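Local atomic coordinates of mosquitocidal toxin (PDB entry 2VSE), a protein that is an insect-killing bacterial holotoxin that probably ADP-ribosylates target proteins with one domain and binds carbohydrate through ricin-B-like lectin domains. Residues 411-416 against 461-466; 803-808 against 818-823. All coordinates share one frame; numbering follows the deposited sequence.

Overall arrangement
The two contacts contrast a linker loop docked on a strand of a ricin-type beta-trefoil with a hairpin inside another trefoil of the same chain. Interaction 1 sets the loop 411-416, between strands 406-410 and 419-425, against the start of strand 464-469. Interaction 2 is the hairpin of strands 802-806 and 817-821, within a lectin region much later in the chain. They lie on opposite sides of the chain's centre, about 61 Å apart between centres and about 44 Å between nearest atoms, so neither touches the other. Interaction 1 also reaches much earlier parts of the chain, with Gln414 bonded to Glu222 and Asn412 to Asn199, whereas the setting of interaction 2 resembles a ricin-type sugar pocket.

Interaction 1 of 2, residues 411-416 against 461-466; sequences TNYQTV and ILKAYK
The Tyr465 ring presents its edge to 411-416: the carbonyl oxygens of Tyr413 and Val416 and the backbone N of Thr415 all lie near its plane, and a water sits at the edge too. Alongside, the Tyr413 ring is met obliquely by Lys463. The contact joins a ricin-type beta-trefoil to the loop leading into it, between strands 406-410 and 419-425.

Tyr465 OH donates to Val416 O at 2.6 Å, in the carbonyl plane and on a lone pair, with a C=O...O angle of 125°. An inverse gamma turn centred on Gln414 bends the chain around this hydroxyl, while Val416 CG2 packs on Tyr465 CE1 at 3.7 Å. On the far side of the hydroxyl from Val416 CG2, Gln414 CG approaches Tyr465 OH to 3.6 Å, its extended chain crossing the tyrosine at about a right angle and carrying NE2 on to Glu222.

Lys463 and Ala464 form a G1 beta bulge opposite Asn459. Lys463 CB rests 3.6 Å from Tyr413 CG, and a bend at chi2 (-86°) leads the rest of the lysine away. Tyr413 OH, beyond, is bonded to Lys308 and Glu272. Between the two backbones a single water donates to Tyr413 O at 2.9 Å and, weakly, to Lys463 O at 3.4 Å.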
loop_
_atom_site.group_PDB
_atom_site.type_symbol
_atom_site.label_atom_id
_atom_site.label_comp_id
_atom_site.label_asym_id
_atom_site.label_seq_id
_atom_site.Cartn_x
_atom_site.Cartn_y
_atom_site.Cartn_z
ATOM N N THR A 411 8.674 6.060 21.956
ATOM C CA THR A 411 8.168 7.258 21.311
ATOM C C THR A 411 8.539 7.183 19.853
ATOM O O THR A 411 9.605 6.669 19.506
ATOM C CB THR A 411 8.712 8.561 21.927
ATOM O OG1 THR A 411 10.148 8.523 21.952
ATOM C CG2 THR A 411 8.168 8.762 23.337
ATOM N N ASN A 412 7.643 7.693 19.010
ATOM C CA ASN A 412 7.775 7.595 17.569
ATOM C C ASN A 412 7.090 8.783 16.903
ATOM O O ASN A 412 5.922 9.052 17.165
ATOM C CB ASN A 412 7.191 6.261 17.094
ATOM C CG ASN A 412 6.917 6.236 15.618
ATOM O OD1 ASN A 412 7.801 6.500 14.804
ATOM N ND2 ASN A 412 5.687 5.896 15.255
ATOM N N TYR A 413 7.812 9.476 16.027
ATOM C CA TYR A 413 7.345 10.748 15.488
ATOM C C TYR A 413 7.151 10.745 13.977
ATOM O O TYR A 413 6.213 11.369 13.469
ATOM C CB TYR A 413 8.292 11.881 15.900
ATOM C CG TYR A 413 8.485 11.940 17.392
ATOM C CD1 TYR A 413 7.501 12.500 18.216
ATOM C CD2 TYR A 413 9.623 11.398 17.989
ATOM C CE1 TYR A 413 7.656 12.536 19.576
ATOM C CE2 TYR A 413 9.782 11.425 19.354
ATOM C CZ TYR A 413 8.800 12.002 20.142
ATOM O OH TYR A 413 8.957 12.044 21.504
ATOM N N GLN A 414 8.043 10.068 13.264
ATOM C CA GLN A 414 7.966 10.058 11.818
ATOM C C GLN A 414 6.993 8.984 11.375
ATOM O O GLN A 414 7.352 7.882 10.949
ATOM C CB GLN A 414 9.327 9.909 11.165
ATOM C CG GLN A 414 9.275 10.357 9.748
ATOM C CD GLN A 414 10.582 10.223 9.047
ATOM O OE1 GLN A 414 11.473 9.475 9.476
ATOM N NE2 GLN A 414 10.721 10.944 7.946
ATOM N N THR A 415 5.740 9.364 11.456
ATOM C CA THR A 415 4.623 8.471 11.418
ATOM C C THR A 415 4.095 8.307 9.972
ATOM O O THR A 415 3.578 7.245 9.591
ATOM C CB THR A 415 3.580 9.054 12.387
ATOM O OG1 THR A 415 2.955 8.013 13.150
ATOM C CG2 THR A 415 2.592 9.899 11.678
ATOM N N VAL A 416 4.248 9.360 9.166
ATOM C CA VAL A 416 3.914 9.288 7.748
ATOM C C VAL A 416 5.074 9.741 6.852
ATOM O O VAL A 416 5.841 10.645 7.196
ATOM C CB VAL A 416 2.562 10.039 7.382
ATOM C CG1 VAL A 416 1.435 9.680 8.356
ATOM C CG2 VAL A 416 2.731 11.551 7.335
ATOM N N ILE A 461 14.555 17.857 13.185
ATOM C CA ILE A 461 14.966 18.490 14.437
ATOM C C ILE A 461 13.763 18.553 15.373
ATOM O O ILE A 461 13.847 18.191 16.542
ATOM C CB ILE A 461 15.530 19.933 14.223
ATOM C CG1 ILE A 461 16.619 19.978 13.131
ATOM C CG2 ILE A 461 16.029 20.524 15.551
ATOM C CD1 ILE A 461 17.976 19.365 13.523
ATOM N N LEU A 462 12.642 19.007 14.833
ATOM C CA LEU A 462 11.425 19.194 15.592
ATOM C C LEU A 462 10.648 17.896 15.822
ATOM O O LEU A 462 9.813 17.828 16.712
ATOM C CB LEU A 462 10.543 20.199 14.858
ATOM C CG LEU A 462 10.394 21.605 15.432
ATOM C CD1 LEU A 462 11.704 22.218 15.929
ATOM C CD2 LEU A 462 9.715 22.489 14.395
ATOM N N LYS A 463 10.926 16.878 15.005
ATOM C CA LYS A 463 10.174 15.622 14.985
ATOM C C LYS A 463 8.703 15.905 14.748
ATOM O O LYS A 463 7.848 15.222 15.317
ATOM C CB LYS A 463 10.303 14.830 16.297
ATOM C CG LYS A 463 11.644 14.861 16.981
ATOM C CD LYS A 463 12.583 13.812 16.465
ATOM C CE LYS A 463 13.869 13.885 17.255
ATOM N NZ LYS A 463 14.894 13.007 16.663
ATOM N N ALA A 464 8.406 16.915 13.926
ATOM C CA ALA A 464 7.029 17.305 13.629
ATOM C C ALA A 464 6.871 17.689 12.163
ATOM O O ALA A 464 7.860 17.810 11.438
ATOM C CB ALA A 464 6.604 18.433 14.514
ATOM N N TYR A 465 5.630 17.890 11.724
ATOM C CA TYR A 465 5.350 18.084 10.304
ATOM C C TYR A 465 4.856 19.476 9.987
ATOM O O TYR A 465 4.014 20.026 10.711
ATOM C CB TYR A 465 4.286 17.102 9.829
ATOM C CG TYR A 465 4.742 15.661 9.760
ATOM C CD1 TYR A 465 5.128 15.090 8.542
ATOM C CD2 TYR A 465 4.768 14.859 10.904
ATOM C CE1 TYR A 465 5.525 13.763 8.466
ATOM C CE2 TYR A 465 5.165 13.533 10.836
ATOM C CZ TYR A 465 5.545 12.989 9.620
ATOM O OH TYR A 465 5.933 11.669 9.554
ATOM N N LYS A 466 5.364 20.039 8.893
ATOM C CA LYS A 466 4.682 21.163 8.269
ATOM C C LYS A 466 3.649 20.596 7.275
ATOM O O LYS A 466 3.948 19.680 6.500
ATOM C CB LYS A 466 5.659 22.129 7.591
ATOM C CG LYS A 466 5.172 23.567 7.604
ATOM C CD LYS A 466 6.300 24.559 7.357
ATOM C CE LYS A 466 5.880 25.980 7.701
ATOM N NZ LYS A 466 6.680 27.026 6.972
HETATM O O HOH W 1 4.929 13.631 14.720
#

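Interaction 2 of 2, residues 803-808 against 818-823; sequences VLDVFQ and ITYQNY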
loop_
_atom_site.group_PDB
_atom_site.type_symbol
_atom_site.label_atom_id
_atom_site.label_comp_id
_atom_site.label_asym_id
_atom_site.label_seq_id
_atom_site.Cartn_x
_atom_site.Cartn_y
_atom_site.Cartn_z
ATOM N N VAL A 803 -13.947 -11.966 -34.248
ATOM C CA VAL A 803 -13.172 -12.544 -33.164
ATOM C C VAL A 803 -13.246 -14.090 -33.169
ATOM O O VAL A 803 -14.218 -14.685 -33.661
ATOM C CB VAL A 803 -13.617 -11.979 -31.788
ATOM C CG1 VAL A 803 -13.761 -10.444 -31.858
ATOM C CG2 VAL A 803 -14.932 -12.646 -31.286
ATOM N N LEU A 804 -12.218 -14.743 -32.633
ATOM C CA LEU A 804 -12.215 -16.195 -32.583
ATOM C C LEU A 804 -13.413 -16.663 -31.781
ATOM O O LEU A 804 -13.746 -16.072 -30.754
ATOM C CB LEU A 804 -10.938 -16.740 -31.960
ATOM C CG LEU A 804 -9.628 -16.469 -32.701
ATOM C CD1 LEU A 804 -8.492 -17.193 -31.979
ATOM C CD2 LEU A 804 -9.747 -16.898 -34.166
ATOM N N ASP A 805 -14.044 -17.737 -32.258
ATOM C CA ASP A 805 -15.334 -18.163 -31.769
ATOM C C ASP A 805 -15.409 -19.680 -31.961
ATOM O O ASP A 805 -15.177 -20.205 -33.068
ATOM C CB ASP A 805 -16.422 -17.406 -32.539
ATOM C CG ASP A 805 -17.835 -17.936 -32.282
ATOM O OD1 ASP A 805 -18.033 -19.170 -32.436
ATOM O OD2 ASP A 805 -18.755 -17.108 -31.979
ATOM N N VAL A 806 -15.718 -20.397 -30.886
ATOM C CA VAL A 806 -15.942 -21.847 -30.972
ATOM C C VAL A 806 -17.313 -22.082 -31.600
ATOM O O VAL A 806 -18.351 -21.762 -30.983
ATOM C CB VAL A 806 -15.875 -22.532 -29.580
ATOM C CG1 VAL A 806 -16.074 -24.061 -29.721
ATOM C CG2 VAL A 806 -14.538 -22.223 -28.892
ATOM N N PHE A 807 -17.292 -22.619 -32.826
ATOM C CA PHE A 807 -18.458 -22.695 -33.698
ATOM C C PHE A 807 -19.698 -23.195 -32.976
ATOM O O PHE A 807 -19.676 -24.273 -32.375
ATOM C CB PHE A 807 -18.142 -23.583 -34.905
ATOM C CG PHE A 807 -19.343 -23.964 -35.735
ATOM C CD1 PHE A 807 -20.181 -22.999 -36.270
ATOM C CD2 PHE A 807 -19.606 -25.298 -36.008
ATOM C CE1 PHE A 807 -21.265 -23.357 -37.046
ATOM C CE2 PHE A 807 -20.673 -25.674 -36.802
ATOM C CZ PHE A 807 -21.512 -24.701 -37.325
ATOM N N GLN A 808 -20.771 -22.399 -33.023
ATOM C CA GLN A 808 -22.075 -22.839 -32.519
ATOM C C GLN A 808 -22.073 -23.066 -30.999
ATOM O O GLN A 808 -23.024 -23.562 -30.430
ATOM C CB GLN A 808 -22.569 -24.109 -33.253
ATOM C CG GLN A 808 -23.394 -23.795 -34.453
ATOM C CD GLN A 808 -23.945 -24.999 -35.183
ATOM O OE1 GLN A 808 -23.549 -26.149 -34.974
ATOM N NE2 GLN A 808 -24.885 -24.734 -36.044
ATOM N N ILE A 818 -14.203 -20.592 -35.765
ATOM C CA ILE A 818 -14.568 -19.649 -36.846
ATOM C C ILE A 818 -14.234 -18.242 -36.361
ATOM O O ILE A 818 -13.723 -18.076 -35.223
ATOM C CB ILE A 818 -16.064 -19.742 -37.234
ATOM C CG1 ILE A 818 -16.963 -19.481 -36.022
ATOM C CG2 ILE A 818 -16.394 -21.095 -37.897
ATOM C CD1 ILE A 818 -18.362 -19.017 -36.380
ATOM N N THR A 819 -14.481 -17.234 -37.191
ATOM C CA THR A 819 -14.489 -15.868 -36.660
ATOM C C THR A 819 -15.888 -15.331 -36.811
ATOM O O THR A 819 -16.540 -15.601 -37.796
ATOM C CB THR A 819 -13.520 -14.919 -37.353
ATOM O OG1 THR A 819 -13.706 -15.005 -38.771
ATOM C CG2 THR A 819 -12.069 -15.250 -36.984
ATOM N N TYR A 820 -16.330 -14.555 -35.833
ATOM C CA TYR A 820 -17.696 -14.111 -35.770
ATOM C C TYR A 820 -17.711 -12.772 -35.082
ATOM O O TYR A 820 -16.738 -12.403 -34.409
ATOM C CB TYR A 820 -18.533 -15.142 -34.979
ATOM C CG TYR A 820 -20.002 -15.086 -35.320
ATOM C CD1 TYR A 820 -20.437 -15.376 -36.592
ATOM C CD2 TYR A 820 -20.947 -14.679 -34.383
ATOM C CE1 TYR A 820 -21.784 -15.299 -36.927
ATOM C CE2 TYR A 820 -22.279 -14.576 -34.709
ATOM C CZ TYR A 820 -22.693 -14.900 -35.986
ATOM O OH TYR A 820 -24.025 -14.825 -36.332
ATOM N N GLN A 821 -18.803 -12.036 -35.245
ATOM C CA GLN A 821 -18.970 -10.775 -34.515
ATOM C C GLN A 821 -18.882 -11.006 -33.005
ATOM O O GLN A 821 -19.284 -12.066 -32.486
ATOM C CB GLN A 821 -20.315 -10.137 -34.844
ATOM C CG GLN A 821 -20.387 -9.604 -36.268
ATOM C CD GLN A 821 -20.879 -10.649 -37.321
ATOM O OE1 GLN A 821 -20.822 -11.888 -37.119
ATOM N NE2 GLN A 821 -21.367 -10.123 -38.458
ATOM N N ASN A 822 -18.381 -10.003 -32.300
ATOM C CA ASN A 822 -18.212 -10.118 -30.870
ATOM C C ASN A 822 -19.510 -9.932 -30.087
ATOM O O ASN A 822 -20.097 -8.852 -30.091
ATOM C CB ASN A 822 -17.160 -9.128 -30.365
ATOM C CG ASN A 822 -16.907 -9.279 -28.865
ATOM O OD1 ASN A 822 -17.115 -10.370 -28.298
ATOM N ND2 ASN A 822 -16.497 -8.184 -28.208
ATOM N N TYR A 823 -19.920 -10.973 -29.375
ATOM C CA TYR A 823 -21.080 -10.870 -28.474
ATOM C C TYR A 823 -20.673 -10.966 -26.985
ATOM O O TYR A 823 -21.522 -10.880 -26.109
ATOM C CB TYR A 823 -22.080 -12.001 -28.745
ATOM C CG TYR A 823 -22.845 -11.982 -30.064
ATOM C CD1 TYR A 823 -23.202 -10.784 -30.706
ATOM C CD2 TYR A 823 -23.273 -13.181 -30.636
ATOM C CE1 TYR A 823 -23.935 -10.796 -31.914
ATOM C CE2 TYR A 823 -24.020 -13.210 -31.815
ATOM C CZ TYR A 823 -24.341 -12.024 -32.452
ATOM O OH TYR A 823 -25.076 -12.099 -33.612
#
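Asp805 and Ile818 face each other as a hydrogen-bonded pair of an antiparallel hairpin, part of a ricin-type beta-trefoil. Ile818 N donates to Asp805 O at 2.9 Å, whereas the return bond from Asp805 N to Ile818 O is weak, with an N-H...O angle of 131°. Two residues along, Val803 N donates to Tyr820 O at 2.8 Å, and Tyr820 N completes that pair by donating to Val803 O. The strands are strongly twisted, their directions 112° apart, and the CA atoms come nearest each other at the non-hydrogen-bonded pair Leu804–Thr819. There Thr819 CA makes a CH...O contact with Val803 O at 3.2 Å.

On one face, the Asp805 side chain runs beside those of Ile818 and Tyr820, pointing the same way. OD1 of Asp805 is 3.8 Å from Ile818 CG1, and its OD2 is 3.6 Å from Tyr820 CB, with carboxylate and ring planes 68° apart. The Tyr820 ring carries Gln821 OE1 over the centre of one face and Tyr823 CE2 at its edge. Farther along, Val803 CG1 touches Asn822 CB. On the other face, Leu804 CD2 meets Thr819 CG2 at 4.0 Å, and both residues pack on Trp781.

Gln828 forms the next shell: its NE2 bonds Asp805 OD2 and Gln821 O, while OE1 takes the N-H of Tyr823. With Trp830 it makes up the QxW signature of ricin-type lectins, in which a glutamine commonly steadies the aspartate of the sugar pocket. The carboxylate thus has hydrocarbon of Ile818 and Tyr820 along the side facing the partner strand and is held through OD2 by the Gln828 amide, a chemistry consistent with such a pocket, although sugar binding here remains an inference.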